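Local coordinates for putative cell adhesion protein (Bacteroides fragilis, PDB 4H40), which probably serves as a fimbrillin-like pilus component that takes part in cell adhesion of this gut bacterium, at residues Cys92-Asp95 and Ala99-Ser102; Leu271-Asn276 and Ala301-Ser306. One frame throughout, in Å; residues are numbered along the deposited sequence.

Interactions 1 and 2 join strands of this fimbrillin-like chain in different ways. In interaction 1, consecutive strands 88-94 and 100-102 pair edge to edge through their backbones, forming a short hairpin at the surface. Interaction 2 brings together strands 266-275 and 296-305, which belong to different sheets and meet through side chains in a buried layer. The centres of the two contacts are 41 Å apart and their nearest atoms about 27 Å apart, so they do not touch. Along the chain, interaction 1 is complete before interaction 2 begins. Both lie within one fimbrillin-like sequence range, and neither is touched by the other chain of the assembly.

Interaction 1: residues Cys92-Asp95 and Ala99-Ser102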
loop_
_atom_site.group_PDB
_atom_site.type_symbol
_atom_site.label_atom_id
_atom_site.label_comp_id
_atom_site.label_asym_id
_atom_site.label_seq_id
_atom_site.Cartn_x
_atom_site.Cartn_y
_atom_site.Cartn_z
ATOM N N CYS B 92 -13.732 43.220 -1.636
ATOM C CA CYS B 92 -12.627 43.420 -0.708
ATOM C C CYS B 92 -11.332 43.713 -1.472
ATOM O O CYS B 92 -11.313 43.702 -2.709
ATOM C CB CYS B 92 -12.475 42.215 0.225
ATOM S SG CYS B 92 -11.922 40.689 -0.588
ATOM N N GLU B 93 -10.270 44.031 -0.723
ATOM C CA GLU B 93 -8.934 44.285 -1.253
ATOM C C GLU B 93 -8.019 43.225 -0.680
ATOM O O GLU B 93 -8.086 42.941 0.522
ATOM C CB GLU B 93 -8.457 45.705 -0.927
ATOM C CG GLU B 93 -9.192 46.792 -1.702
ATOM C CD GLU B 93 -9.074 46.762 -3.216
ATOM O OE1 GLU B 93 -7.990 46.418 -3.740
ATOM O OE2 GLU B 93 -10.073 47.113 -3.883
ATOM N N VAL B 94 -7.233 42.570 -1.547
ATOM C CA VAL B 94 -6.371 41.476 -1.101
ATOM C C VAL B 94 -4.911 41.692 -1.495
ATOM O O VAL B 94 -4.602 42.532 -2.355
ATOM C CB VAL B 94 -6.866 40.088 -1.603
ATOM C CG1 VAL B 94 -8.180 39.683 -0.936
ATOM C CG2 VAL B 94 -6.968 40.032 -3.128
ATOM N N ASP B 95 -4.022 40.901 -0.857
ATOM C CA ASP B 95 -2.602 40.847 -1.178
ATOM C C ASP B 95 -2.436 39.861 -2.362
ATOM O O ASP B 95 -3.427 39.262 -2.803
ATOM C CB ASP B 95 -1.759 40.451 0.067
ATOM C CG ASP B 95 -1.930 39.041 0.647
ATOM O OD1 ASP B 95 -2.673 38.230 0.049
ATOM O OD2 ASP B 95 -1.305 38.746 1.693
ATOM N N ALA B 99 -5.148 37.100 0.641
ATOM C CA ALA B 99 -5.573 37.415 2.012
ATOM C C ALA B 99 -6.109 38.850 2.066
ATOM O O ALA B 99 -5.502 39.726 1.430
ATOM C CB ALA B 99 -4.405 37.253 2.966
ATOM N N VAL B 100 -7.224 39.114 2.807
ATOM C CA VAL B 100 -7.761 40.491 2.864
ATOM C C VAL B 100 -6.768 41.416 3.593
ATOM O O VAL B 100 -6.192 41.042 4.623
ATOM C CB VAL B 100 -9.215 40.655 3.406
ATOM C CG1 VAL B 100 -10.199 39.764 2.643
ATOM C CG2 VAL B 100 -9.316 40.403 4.908
ATOM N N ILE B 101 -6.529 42.599 2.994
ATOM C CA ILE B 101 -5.609 43.617 3.517
ATOM C C ILE B 101 -6.375 44.865 3.984
ATOM O O ILE B 101 -5.867 45.575 4.857
ATOM C CB ILE B 101 -4.448 43.981 2.542
ATOM C CG1 ILE B 101 -4.960 44.266 1.103
ATOM C CG2 ILE B 101 -3.360 42.891 2.579
ATOM C CD1 ILE B 101 -3.938 44.851 0.110
ATOM N N SER B 102 -7.559 45.173 3.429
ATOM C CA SER B 102 -8.262 46.359 3.925
ATOM C C SER B 102 -9.790 46.179 3.952
ATOM O O SER B 102 -10.341 45.187 3.433
ATOM C CB SER B 102 -7.870 47.627 3.157
ATOM O OG SER B 102 -8.343 47.674 1.821
#
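The short, weakly bonded strands 92-94 and 100-102 turn back on each other as an antiparallel pair, but a strongly skewed one, with 112° between their directions. Val-94 and Val-100 form the non-hydrogen-bonded pair, CA to CA 4.3 Å. Two backbone bonds bracket it: Ile-101 N gives its hydrogen to Glu-93 O at 2.9 Å, and Asp-95 N gives its own to Ala-99 O at 3.0 Å. Each acceptor also faces a CA-H, Glu-93 O that of Val-100 and Ala-99 O that of Val-94.

The loop end is closed by a side chain. Asp-95 OD1 accepts the N-H of Ala-99, Ala-99 N to Asp-95 OD1 2.8 Å, the donor standing above the carboxylate plane. With CG set between its backbone N and carbonyl carbon (chi1 66°), Asp-95 turns its carboxylate back over the loop. This is a beta hairpin in which the residue just after strand 88-94 binds, through its carboxylate, a backbone N-H on the far side of the turn. The hairpin continues a meander, for strand 88-94 also pairs with strand 74-79, whose Lys-74 makes a long, weak ion pair with Glu-93.

Apolar groups meet beside the pairing. Val-100 CG1 rests against Cys-92 SG at 3.8 Å and lies beside Val-94 CG1 at 4.1 Å; Leu-77 of strand 74-79 extends this patch, touching both Cys-92 and Val-100. Ile-101 lies against the backbone of Val-94 and Asp-95. Its CD1 lies near Val-94 O, while its other branch, CG2, packs against Asp-95 CB at 3.9 Å. Farther along, the Ser-102 hydroxyl sits alongside the aliphatic part of Glu-93, OG to CB 3.4 Å, and is hydrogen-bonded to Ser-104 OG. The Glu-93 chain bends at chi2 and carries its carboxylate away from strand 100-102.

Interaction 2: residues Leu271-Asn276 and Ala301-Ser306; sequences LNLKVN and ATVKIS
Asn-276 OD1 accepts two backbone N-H groups, those of His-195 and Thr-196, while ND2 of the same amide donates to Gly-193 O. Three bonds thus fix the rotation of this amide just past the end of strand 266-275, where the backbone of Asn-276 adopts a left-handed conformation. Held in this way, the amide borders the apolar contact, its ND2 4.3 Å from Ile-305 CD1.

Inward from this edge the contact is made by branched aliphatic chains. Val-275 and Val-303 reach toward each other tip to tip: CG1 of Val-303 meets both methyls of Val-275, CG2 at 3.8 Å and CG1 at 3.9 Å. Val-303 has CG1 anti to its backbone N (chi1 -176°), which leaves CG2 for a different neighbour, Leu-273. Those two side chains slide past one another in opposite directions, with Leu-273 CD1 4.1 Å from Val-303 CG2.

The strands run 37° apart where they touch, and even their nearest CA atoms, those of Val-275 and Val-303, are 8.1 Å apart. Such spacing belongs to facing layers of a beta sandwich, an arrangement consistent with the transthyretin-like clan. Strand 266-275 is bonded to strands 197-207 and 278-287 on one side of the sandwich, and strand 296-305 to strands 177-190 and 310-321 on the other. Val-188 and Tyr-282 fill in around Val-303. The layers therefore cohere here by exclusion of water from methyl groups, while the hydrogen bonds described run within the sheets and to the amide of Asn-276, and none joins the two segments.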
loop_
_atom_site.group_PDB
_atom_site.type_symbol
_atom_site.label_atom_id
_atom_site.label_comp_id
_atom_site.label_asym_id
_atom_site.label_seq_id
_atom_site.Cartn_x
_atom_site.Cartn_y
_atom_site.Cartn_z
ATOM N N LEU B 271 7.265 11.448 9.452
ATOM C CA LEU B 271 6.426 11.923 10.533
ATOM C C LEU B 271 7.284 12.125 11.754
ATOM O O LEU B 271 7.897 11.179 12.222
ATOM C CB LEU B 271 5.289 10.925 10.812
ATOM C CG LEU B 271 4.352 10.630 9.637
ATOM C CD1 LEU B 271 4.846 9.437 8.825
ATOM C CD2 LEU B 271 2.972 10.372 10.101
ATOM N N ASN B 272 7.388 13.376 12.224
ATOM C CA ASN B 272 8.138 13.766 13.415
ATOM C C ASN B 272 7.132 13.995 14.508
ATOM O O ASN B 272 6.386 14.985 14.474
ATOM C CB ASN B 272 8.978 14.996 13.138
ATOM C CG ASN B 272 9.917 14.813 11.982
ATOM O OD1 ASN B 272 10.987 14.254 12.128
ATOM N ND2 ASN B 272 9.521 15.260 10.810
ATOM N N LEU B 273 7.015 13.013 15.419
ATOM C CA LEU B 273 6.003 13.053 16.470
ATOM C C LEU B 273 6.616 12.915 17.842
ATOM O O LEU B 273 7.692 12.327 18.002
ATOM C CB LEU B 273 4.967 11.916 16.259
ATOM C CG LEU B 273 4.347 11.748 14.859
ATOM C CD1 LEU B 273 3.628 10.420 14.719
ATOM C CD2 LEU B 273 3.414 12.892 14.517
ATOM N N LYS B 274 5.910 13.445 18.843
ATOM C CA LYS B 274 6.282 13.350 20.244
ATOM C C LYS B 274 5.370 12.313 20.868
ATOM O O LYS B 274 4.227 12.615 21.180
ATOM C CB LYS B 274 6.178 14.722 20.930
ATOM C CG LYS B 274 6.935 14.828 22.237
ATOM C CD LYS B 274 6.811 16.235 22.764
ATOM C CE LYS B 274 7.826 16.524 23.838
ATOM N NZ LYS B 274 7.575 17.851 24.458
ATOM N N VAL B 275 5.847 11.081 20.976
ATOM C CA VAL B 275 5.100 9.953 21.541
ATOM C C VAL B 275 5.496 9.792 23.011
ATOM O O VAL B 275 6.672 9.642 23.318
ATOM C CB VAL B 275 5.311 8.642 20.732
ATOM C CG1 VAL B 275 4.432 7.521 21.265
ATOM C CG2 VAL B 275 5.039 8.872 19.249
ATOM N N ASN B 276 4.509 9.868 23.913
ATOM C CA ASN B 276 4.680 9.768 25.361
ATOM C C ASN B 276 5.847 10.637 25.872
ATOM O O ASN B 276 6.612 10.207 26.740
ATOM C CB ASN B 276 4.847 8.311 25.788
ATOM C CG ASN B 276 3.631 7.458 25.552
ATOM O OD1 ASN B 276 2.501 7.947 25.454
ATOM N ND2 ASN B 276 3.837 6.153 25.484
ATOM N N ALA B 301 -2.590 6.039 9.977
ATOM C CA ALA B 301 -1.441 5.436 10.616
ATOM C C ALA B 301 -1.712 5.252 12.135
ATOM O O ALA B 301 -2.451 6.043 12.713
ATOM C CB ALA B 301 -0.206 6.294 10.362
ATOM N N THR B 302 -1.154 4.198 12.766
ATOM C CA THR B 302 -1.317 3.978 14.197
ATOM C C THR B 302 0.041 3.852 14.839
ATOM O O THR B 302 0.846 3.060 14.381
ATOM C CB THR B 302 -2.175 2.736 14.463
ATOM O OG1 THR B 302 -3.428 2.889 13.812
ATOM C CG2 THR B 302 -2.389 2.477 15.932
ATOM N N VAL B 303 0.286 4.608 15.909
ATOM C CA VAL B 303 1.524 4.516 16.688
ATOM C C VAL B 303 1.282 3.503 17.816
ATOM O O VAL B 303 0.363 3.681 18.611
ATOM C CB VAL B 303 2.012 5.890 17.213
ATOM C CG1 VAL B 303 3.354 5.757 17.922
ATOM C CG2 VAL B 303 2.136 6.879 16.077
ATOM N N LYS B 304 2.067 2.421 17.844
ATOM C CA LYS B 304 1.953 1.332 18.823
ATOM C C LYS B 304 3.234 1.137 19.598
ATOM O O LYS B 304 4.298 1.436 19.070
ATOM C CB LYS B 304 1.659 0.004 18.081
ATOM C CG LYS B 304 0.201 -0.235 17.731
ATOM C CD LYS B 304 0.023 -1.457 16.842
ATOM C CE LYS B 304 -1.365 -1.502 16.244
ATOM N NZ LYS B 304 -1.486 -2.495 15.140
ATOM N N ILE B 305 3.145 0.567 20.814
ATOM C CA ILE B 305 4.289 0.108 21.616
ATOM C C ILE B 305 4.230 -1.430 21.597
ATOM O O ILE B 305 3.264 -1.996 22.128
ATOM C CB ILE B 305 4.365 0.665 23.069
ATOM C CG1 ILE B 305 4.063 2.187 23.183
ATOM C CG2 ILE B 305 5.672 0.250 23.761
ATOM C CD1 ILE B 305 5.050 3.167 22.600
ATOM N N SER B 306 5.216 -2.099 20.947
ATOM C CA SER B 306 5.267 -3.565 20.856
ATOM C C SER B 306 5.828 -4.198 22.135
ATOM O O SER B 306 5.236 -5.147 22.676
ATOM C CB SER B 306 6.060 -4.014 19.641
ATOM O OG SER B 306 5.215 -3.995 18.502
#